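Local coordinates for putative GGDEF domain protein (Pseudomonas aeruginosa, PDB 7E6G) that probably makes the bacterial second messenger cyclic di-GMP from two molecules of GTP, as a magnesium-dependent diguanylate cyclase, at residues Val134-Asp139 with Ala223-Thr228. Sequence-based numbering, arbitrary orientation.
Sequences VLAMLD and ASVGVT. With MG (magnesium ion), chain G.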
ATOM      1  N   VAL A 134     -26.635  31.633 -24.228  1.00 49.14           N
ATOM      2  CA  VAL A 134     -27.456  32.819 -24.020  1.00 46.82           C
ATOM      3  C   VAL A 134     -27.325  33.254 -22.567  1.00 35.30           C
ATOM      4  O   VAL A 134     -27.010  32.467 -21.671  1.00 37.15           O
ATOM      5  CB  VAL A 134     -28.939  32.613 -24.424  1.00 49.84           C
ATOM      6  CG1 VAL A 134     -29.034  31.881 -25.773  1.00 50.52           C
ATOM      7  CG2 VAL A 134     -29.712  31.887 -23.347  1.00 48.72           C
ATOM      8  N   LEU A 135     -27.543  34.540 -22.357  1.00 38.65           N
ATOM      9  CA  LEU A 135     -27.389  35.202 -21.076  1.00 37.88           C
ATOM     10  C   LEU A 135     -28.712  35.867 -20.735  1.00 38.17           C
ATOM     11  O   LEU A 135     -29.242  36.642 -21.539  1.00 38.45           O
ATOM     12  CB  LEU A 135     -26.279  36.250 -21.171  1.00 37.39           C
ATOM     13  CG  LEU A 135     -25.210  36.366 -20.101  1.00 37.07           C
ATOM     14  CD1 LEU A 135     -24.588  35.005 -19.835  1.00 35.75           C
ATOM     15  CD2 LEU A 135     -24.182  37.359 -20.604  1.00 35.27           C
ATOM     16  N   ALA A 136     -29.253  35.570 -19.558  1.00 38.14           N
ATOM     17  CA  ALA A 136     -30.466  36.228 -19.076  1.00 33.49           C
ATOM     18  C   ALA A 136     -30.156  36.894 -17.740  1.00 27.39           C
ATOM     19  O   ALA A 136     -29.715  36.233 -16.805  1.00 30.73           O
ATOM     20  CB  ALA A 136     -31.612  35.221 -18.949  1.00 27.94           C
ATOM     21  N   MET A 137     -30.341  38.200 -17.652  1.00 28.15           N
ATOM     22  CA  MET A 137     -30.082  38.930 -16.419  1.00 29.56           C
ATOM     23  C   MET A 137     -31.407  39.396 -15.825  1.00 31.96           C
ATOM     24  O   MET A 137     -32.179  40.111 -16.469  1.00 30.94           O
ATOM     25  CB  MET A 137     -29.141  40.111 -16.647  1.00 31.28           C
ATOM     26  CG  MET A 137     -28.489  40.617 -15.350  1.00 32.69           C
ATOM     27  SD  MET A 137     -27.416  42.031 -15.654  1.00 35.62           S
ATOM     28  CE  MET A 137     -25.942  41.210 -16.288  1.00 34.20           C
ATOM     29  N   LEU A 138     -31.641  39.015 -14.589  1.00 32.82           N
ATOM     30  CA  LEU A 138     -32.919  39.125 -13.918  1.00 30.68           C
ATOM     31  C   LEU A 138     -32.741  40.047 -12.719  1.00 30.03           C
ATOM     32  O   LEU A 138     -31.755  39.941 -11.999  1.00 33.73           O
ATOM     33  CB  LEU A 138     -33.364  37.717 -13.505  1.00 28.18           C
ATOM     34  CG  LEU A 138     -34.780  37.367 -13.081  1.00 41.35           C
ATOM     35  CD1 LEU A 138     -35.301  36.202 -13.900  1.00 31.14           C
ATOM     36  CD2 LEU A 138     -34.781  37.030 -11.588  1.00 40.92           C
ATOM     37  N   ASP A 139     -33.668  40.982 -12.527  1.00 34.77           N
ATOM     38  CA  ASP A 139     -33.596  41.956 -11.440  1.00 33.92           C
ATOM     39  C   ASP A 139     -34.971  42.039 -10.797  1.00 36.46           C
ATOM     40  O   ASP A 139     -35.967  42.246 -11.497  1.00 37.89           O
ATOM     41  CB  ASP A 139     -33.152  43.334 -11.956  1.00 33.95           C
ATOM     42  CG  ASP A 139     -33.097  44.406 -10.860  1.00 43.47           C
ATOM     43  OD1 ASP A 139     -34.103  44.626 -10.145  1.00 44.83           O
ATOM     44  OD2 ASP A 139     -32.040  45.069 -10.732  1.00 43.59           O
ATOM     45  N   ALA A 223     -40.081  39.943 -11.610  1.00 34.20           N
ATOM     46  CA  ALA A 223     -38.727  40.292 -12.000  1.00 30.95           C
ATOM     47  C   ALA A 223     -38.737  40.846 -13.412  1.00 32.42           C
ATOM     48  O   ALA A 223     -39.491  40.372 -14.270  1.00 35.66           O
ATOM     49  CB  ALA A 223     -37.791  39.080 -11.933  1.00 35.14           C
ATOM     50  N   SER A 224     -37.902  41.849 -13.648  1.00 33.09           N
ATOM     51  CA  SER A 224     -37.550  42.236 -15.005  1.00 29.33           C
ATOM     52  C   SER A 224     -36.394  41.365 -15.465  1.00 36.12           C
ATOM     53  O   SER A 224     -35.608  40.881 -14.646  1.00 39.44           O
ATOM     54  CB  SER A 224     -37.165  43.710 -15.057  1.00 34.03           C
ATOM     55  OG  SER A 224     -38.246  44.528 -14.635  1.00 32.44           O
ATOM     56  N   VAL A 225     -36.299  41.134 -16.773  1.00 34.57           N
ATOM     57  CA  VAL A 225     -35.181  40.336 -17.274  1.00 35.30           C
ATOM     58  C   VAL A 225     -34.818  40.767 -18.687  1.00 36.26           C
ATOM     59  O   VAL A 225     -35.686  40.987 -19.533  1.00 40.32           O
ATOM     60  CB  VAL A 225     -35.466  38.819 -17.184  1.00 34.65           C
ATOM     61  CG1 VAL A 225     -36.813  38.503 -17.703  1.00 34.12           C
ATOM     62  CG2 VAL A 225     -34.371  38.009 -17.923  1.00 33.14           C
ATOM     63  N   GLY A 226     -33.523  40.919 -18.924  1.00 40.24           N
ATOM     64  CA  GLY A 226     -32.989  41.218 -20.246  1.00 38.92           C
ATOM     65  C   GLY A 226     -32.183  40.015 -20.708  1.00 37.54           C
ATOM     66  O   GLY A 226     -31.387  39.472 -19.940  1.00 34.67           O
ATOM     67  N   VAL A 227     -32.419  39.571 -21.938  1.00 34.72           N
ATOM     68  CA  VAL A 227     -31.711  38.392 -22.419  1.00 40.30           C
ATOM     69  C   VAL A 227     -31.060  38.687 -23.769  1.00 43.43           C
ATOM     70  O   VAL A 227     -31.604  39.442 -24.586  1.00 46.08           O
ATOM     71  CB  VAL A 227     -32.631  37.148 -22.457  1.00 34.44           C
ATOM     72  CG1 VAL A 227     -33.953  37.467 -23.099  1.00 44.12           C
ATOM     73  CG2 VAL A 227     -31.954  35.977 -23.112  1.00 42.42           C
ATOM     74  N   THR A 228     -29.847  38.148 -23.952  1.00 34.94           N
ATOM     75  CA  THR A 228     -29.124  38.206 -25.213  1.00 42.20           C
ATOM     76  C   THR A 228     -28.484  36.870 -25.537  1.00 41.89           C
ATOM     77  O   THR A 228     -28.353  35.980 -24.695  1.00 37.41           O
ATOM     78  CB  THR A 228     -27.998  39.245 -25.233  1.00 45.07           C
ATOM     79  OG1 THR A 228     -27.628  39.481 -26.597  1.00 51.37           O
ATOM     80  CG2 THR A 228     -26.766  38.717 -24.509  1.00 40.84           C
TER
HETATM   81 MG    MG G 301     -34.629  45.724  -8.120  1.00 28.31          MG
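Leu-135, Met-137 and Asp-139 pair with Thr-228, Gly-226 and Ser-224 as hydrogen-bonded partners of the central strand of the five-stranded GGDEF-domain sheet and its antiparallel neighbour. Each pair exchanges two backbone bonds: Met-137 N reaches Gly-226 O at 2.8 Å, nearly straight at 174°, and Gly-226 N returns to Met-137 O at 2.9 Å. The bond from Ser-224 N to Asp-139 O is more bent, at 141°.

Ala-136 and Val-227, then Leu-138 and Val-225, form the non-hydrogen-bonded pairs, with side chains on one face. Ala-136 CB lies 4.1 Å from Val-225 CG2 and equally near Val-227 CB, while Leu-138 meets Ala-223 through its branch point, CG to CB 3.6 Å. In Val-225 and Val-227 chi1, measured to CG1, is 47°, which leaves CG2 anti to the backbone N, beside the carbonyl oxygen of Met-137 and of Leu-135 respectively.

Asp-139, on the other face, extends its carboxylate past the strand pairing, and OD1 binds the magnesium ion at 2.4 Å. Val-140 O and Glu-182 share the metal; Lys-251 also hydrogen-bonds OD1, and Arg-213 of the second subunit forms a salt bridge with OD2. The strand thus carries a metal ligand into the nucleotide site, where Asp-139 touches the GTP analogue.

Helix 193-208 packs on the Ala-136 and Val-227 face, helix 236-252 on that of Leu-135 and Met-137; strand 183-188 flanks 134-139, and 258-260 flanks 223-228.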